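Local coordinates for protein glutathione peroxidase (Schistosoma mansoni, PDB 2V1M) that catalyses the reduction of hydrogen peroxide by glutathione, yielding glutathione disulfide and water, as a member of the selenocysteine-containing glutathione peroxidases, at residues A[109-113]-A[114-118]. Residues are numbered along the deposited sequence; the frame is centred on the assembly and turned at random.
Sequences SDADD and LYKFL
Asp112 caps the N-terminus of helix 113-121, and Lys116, one turn in, reaches back along the incoming loop: a local contact where the chain enters the helix after strand 99-100. With its CG anti to the backbone N (chi1 -164°), Asp112 brings OD1 to the amide of Leu114, whose N donates to it at 2.9 Å, on the anti side of the carboxylate. This is a classic Asp N-cap, and the carboxylate probably also gains from the positive end of the helix dipole. The helical bonds then begin, Lys116 N to Asp112 O at 3.0 Å and Phe117 N to Asp113 O at 2.9 Å. In this thioredoxin-fold protein the helix lies against the central sheet, Tyr115 touching Ile36 and Asn38 of strand 33-39 while Phe117 and Leu118 rest on Pro145. On the more exposed flank the Lys116 chain, extended beyond CG, runs past Ala111, its CE 3.4 Å from Ala111 O, and ends with NZ donating a hydrogen bond of 2.8 Å to Ser109 O, which it meets from above the carbonyl plane and not on a lone pair. Asp113 OD1 stays 4.4 Å from Lys116 NZ, too far for a salt bridge; a water accepts from NZ and donates to OD1, joining the two charges.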
ATOM      1  N   SER A 109       7.515 -16.898  -4.391  1.00  7.12           N
ATOM      2  CA  SER A 109       8.233 -16.568  -5.623  1.00  7.53           C
ATOM      3  C   SER A 109       7.364 -15.919  -6.689  1.00  6.51           C
ATOM      4  O   SER A 109       7.915 -15.353  -7.637  1.00  7.36           O
ATOM      5  CB  SER A 109       8.941 -17.785  -6.205  1.00 10.42           C
ATOM      6  OG  SER A 109       7.991 -18.755  -6.510  1.00 14.19           O
ATOM      7  N   ASP A 110       6.032 -15.988  -6.538  1.00  6.12           N
ATOM      8  CA  ASP A 110       5.123 -15.309  -7.441  1.00  5.83           C
ATOM      9  C   ASP A 110       4.638 -13.964  -6.894  1.00  5.18           C
ATOM     10  O   ASP A 110       3.759 -13.347  -7.498  1.00  5.61           O
ATOM     11  CB  ASP A 110       3.957 -16.225  -7.798  1.00  6.79           C
ATOM     12  CG  ASP A 110       4.424 -17.448  -8.540  1.00  9.36           C
ATOM     13  OD1 ASP A 110       5.294 -17.340  -9.426  1.00 12.32           O
ATOM     14  OD2 ASP A 110       3.925 -18.547  -8.255  1.00 13.34           O
ATOM     15  N   ALA A 111       5.234 -13.497  -5.780  1.00  4.80           N
ATOM     16  CA  ALA A 111       4.926 -12.147  -5.300  1.00  4.38           C
ATOM     17  C   ALA A 111       5.236 -11.142  -6.413  1.00  4.40           C
ATOM     18  O   ALA A 111       6.182 -11.303  -7.194  1.00  5.26           O
ATOM     19  CB  ALA A 111       5.742 -11.825  -4.109  1.00  4.82           C
ATOM     20  N   ASP A 112       4.450 -10.071  -6.448  1.00  3.97           N
ATOM     21  CA  ASP A 112       4.742  -8.975  -7.355  1.00  3.78           C
ATOM     22  C   ASP A 112       6.167  -8.479  -7.088  1.00  3.51           C
ATOM     23  O   ASP A 112       6.594  -8.352  -5.928  1.00  3.28           O
ATOM     24  CB  ASP A 112       3.735  -7.838  -7.172  1.00  4.37           C
ATOM     25  CG  ASP A 112       3.761  -6.883  -8.340  1.00  4.00           C
ATOM     26  OD1 ASP A 112       4.592  -5.943  -8.330  1.00  4.17           O
ATOM     27  OD2 ASP A 112       2.950  -7.083  -9.274  1.00  5.24           O
ATOM     28  N   ASP A 113       6.877  -8.124  -8.153  1.00  3.76           N
ATOM     29  CA  ASP A 113       8.225  -7.556  -7.986  1.00  3.66           C
ATOM     30  C   ASP A 113       8.243  -6.319  -7.094  1.00  3.47           C
ATOM     31  O   ASP A 113       9.240  -6.106  -6.376  1.00  3.22           O
ATOM     32  CB  ASP A 113       8.840  -7.229  -9.344  1.00  4.37           C
ATOM     33  CG  ASP A 113       9.216  -8.477 -10.144  1.00  4.96           C
ATOM     34  OD1 ASP A 113       9.283  -9.592  -9.575  1.00  6.84           O
ATOM     35  OD2 ASP A 113       9.472  -8.324 -11.364  1.00  6.56           O
ATOM     36  N   LEU A 114       7.158  -5.546  -7.057  1.00  3.08           N
ATOM     37  CA  LEU A 114       7.141  -4.388  -6.155  1.00  3.36           C
ATOM     38  C   LEU A 114       7.340  -4.876  -4.696  1.00  3.09           C
ATOM     39  O   LEU A 114       8.095  -4.248  -3.929  1.00  3.05           O
ATOM     40  CB  LEU A 114       5.810  -3.663  -6.278  1.00  3.45           C
ATOM     41  CG  LEU A 114       5.565  -2.594  -5.183  1.00  3.49           C
ATOM     42  CD1 LEU A 114       6.580  -1.460  -5.252  1.00  4.14           C
ATOM     43  CD2 LEU A 114       4.146  -2.075  -5.316  1.00  4.29           C
ATOM     44  N   TYR A 115       6.645  -5.946  -4.320  1.00  3.25           N
ATOM     45  CA  TYR A 115       6.768  -6.448  -2.953  1.00  3.23           C
ATOM     46  C   TYR A 115       8.067  -7.165  -2.700  1.00  3.19           C
ATOM     47  O   TYR A 115       8.613  -7.071  -1.591  1.00  3.18           O
ATOM     48  CB  TYR A 115       5.532  -7.280  -2.555  1.00  2.93           C
ATOM     49  CG  TYR A 115       4.431  -6.390  -2.019  1.00  3.22           C
ATOM     50  CD1 TYR A 115       4.199  -6.275  -0.660  1.00  3.07           C
ATOM     51  CD2 TYR A 115       3.569  -5.760  -2.902  1.00  3.31           C
ATOM     52  CE1 TYR A 115       3.120  -5.475  -0.175  1.00  3.84           C
ATOM     53  CE2 TYR A 115       2.491  -4.979  -2.444  1.00  3.11           C
ATOM     54  CZ  TYR A 115       2.287  -4.852  -1.073  1.00  3.09           C
ATOM     55  OH  TYR A 115       1.264  -4.063  -0.567  1.00  3.27           O
ATOM     56  N   LYS A 116       8.605  -7.872  -3.696  1.00  3.36           N
ATOM     57  CA  LYS A 116       9.971  -8.385  -3.549  1.00  3.56           C
ATOM     58  C   LYS A 116      10.919  -7.231  -3.226  1.00  3.26           C
ATOM     59  O   LYS A 116      11.777  -7.325  -2.326  1.00  3.99           O
ATOM     60  CB  LYS A 116      10.420  -9.152  -4.795  1.00  4.21           C
ATOM     61  CG  LYS A 116       9.557 -10.389  -5.053  1.00  4.24           C
ATOM     62  CD  LYS A 116      10.112 -11.235  -6.224  1.00  5.44           C
ATOM     63  CE  LYS A 116       9.291 -12.493  -6.406  1.00  6.21           C
ATOM     64  NZ  LYS A 116       9.910 -13.371  -7.465  1.00  6.95           N
ATOM     65  N   PHE A 117      10.772  -6.130  -3.950  1.00  3.24           N
ATOM     66  CA  PHE A 117      11.611  -4.954  -3.724  1.00  3.46           C
ATOM     67  C   PHE A 117      11.378  -4.355  -2.335  1.00  2.96           C
ATOM     68  O   PHE A 117      12.354  -4.052  -1.602  1.00  3.34           O
ATOM     69  CB  PHE A 117      11.352  -3.912  -4.820  1.00  3.82           C
ATOM     70  CG  PHE A 117      12.105  -2.639  -4.616  1.00  3.44           C
ATOM     71  CD1 PHE A 117      13.501  -2.583  -4.837  1.00  3.88           C
ATOM     72  CD2 PHE A 117      11.448  -1.476  -4.200  1.00  4.30           C
ATOM     73  CE1 PHE A 117      14.193  -1.399  -4.662  1.00  5.10           C
ATOM     74  CE2 PHE A 117      12.158  -0.282  -4.025  1.00  5.69           C
ATOM     75  CZ  PHE A 117      13.529  -0.251  -4.267  1.00  5.45           C
ATOM     76  N   LEU A 118      10.124  -4.094  -1.968  1.00  2.99           N
ATOM     77  CA  LEU A 118       9.833  -3.487  -0.659  1.00  3.12           C
ATOM     78  C   LEU A 118      10.472  -4.321   0.461  1.00  2.92           C
ATOM     79  O   LEU A 118      11.137  -3.780   1.353  1.00  3.08           O
ATOM     80  CB  LEU A 118       8.329  -3.387  -0.452  1.00  2.95           C
ATOM     81  CG  LEU A 118       7.610  -2.374  -1.366  1.00  3.05           C
ATOM     82  CD1 LEU A 118       6.104  -2.536  -1.169  1.00  3.25           C
ATOM     83  CD2 LEU A 118       8.047  -0.941  -1.047  1.00  3.84           C
TER
HETATM   84  O   HOH W   1      10.864 -11.702  -9.668  1.00 11.99           O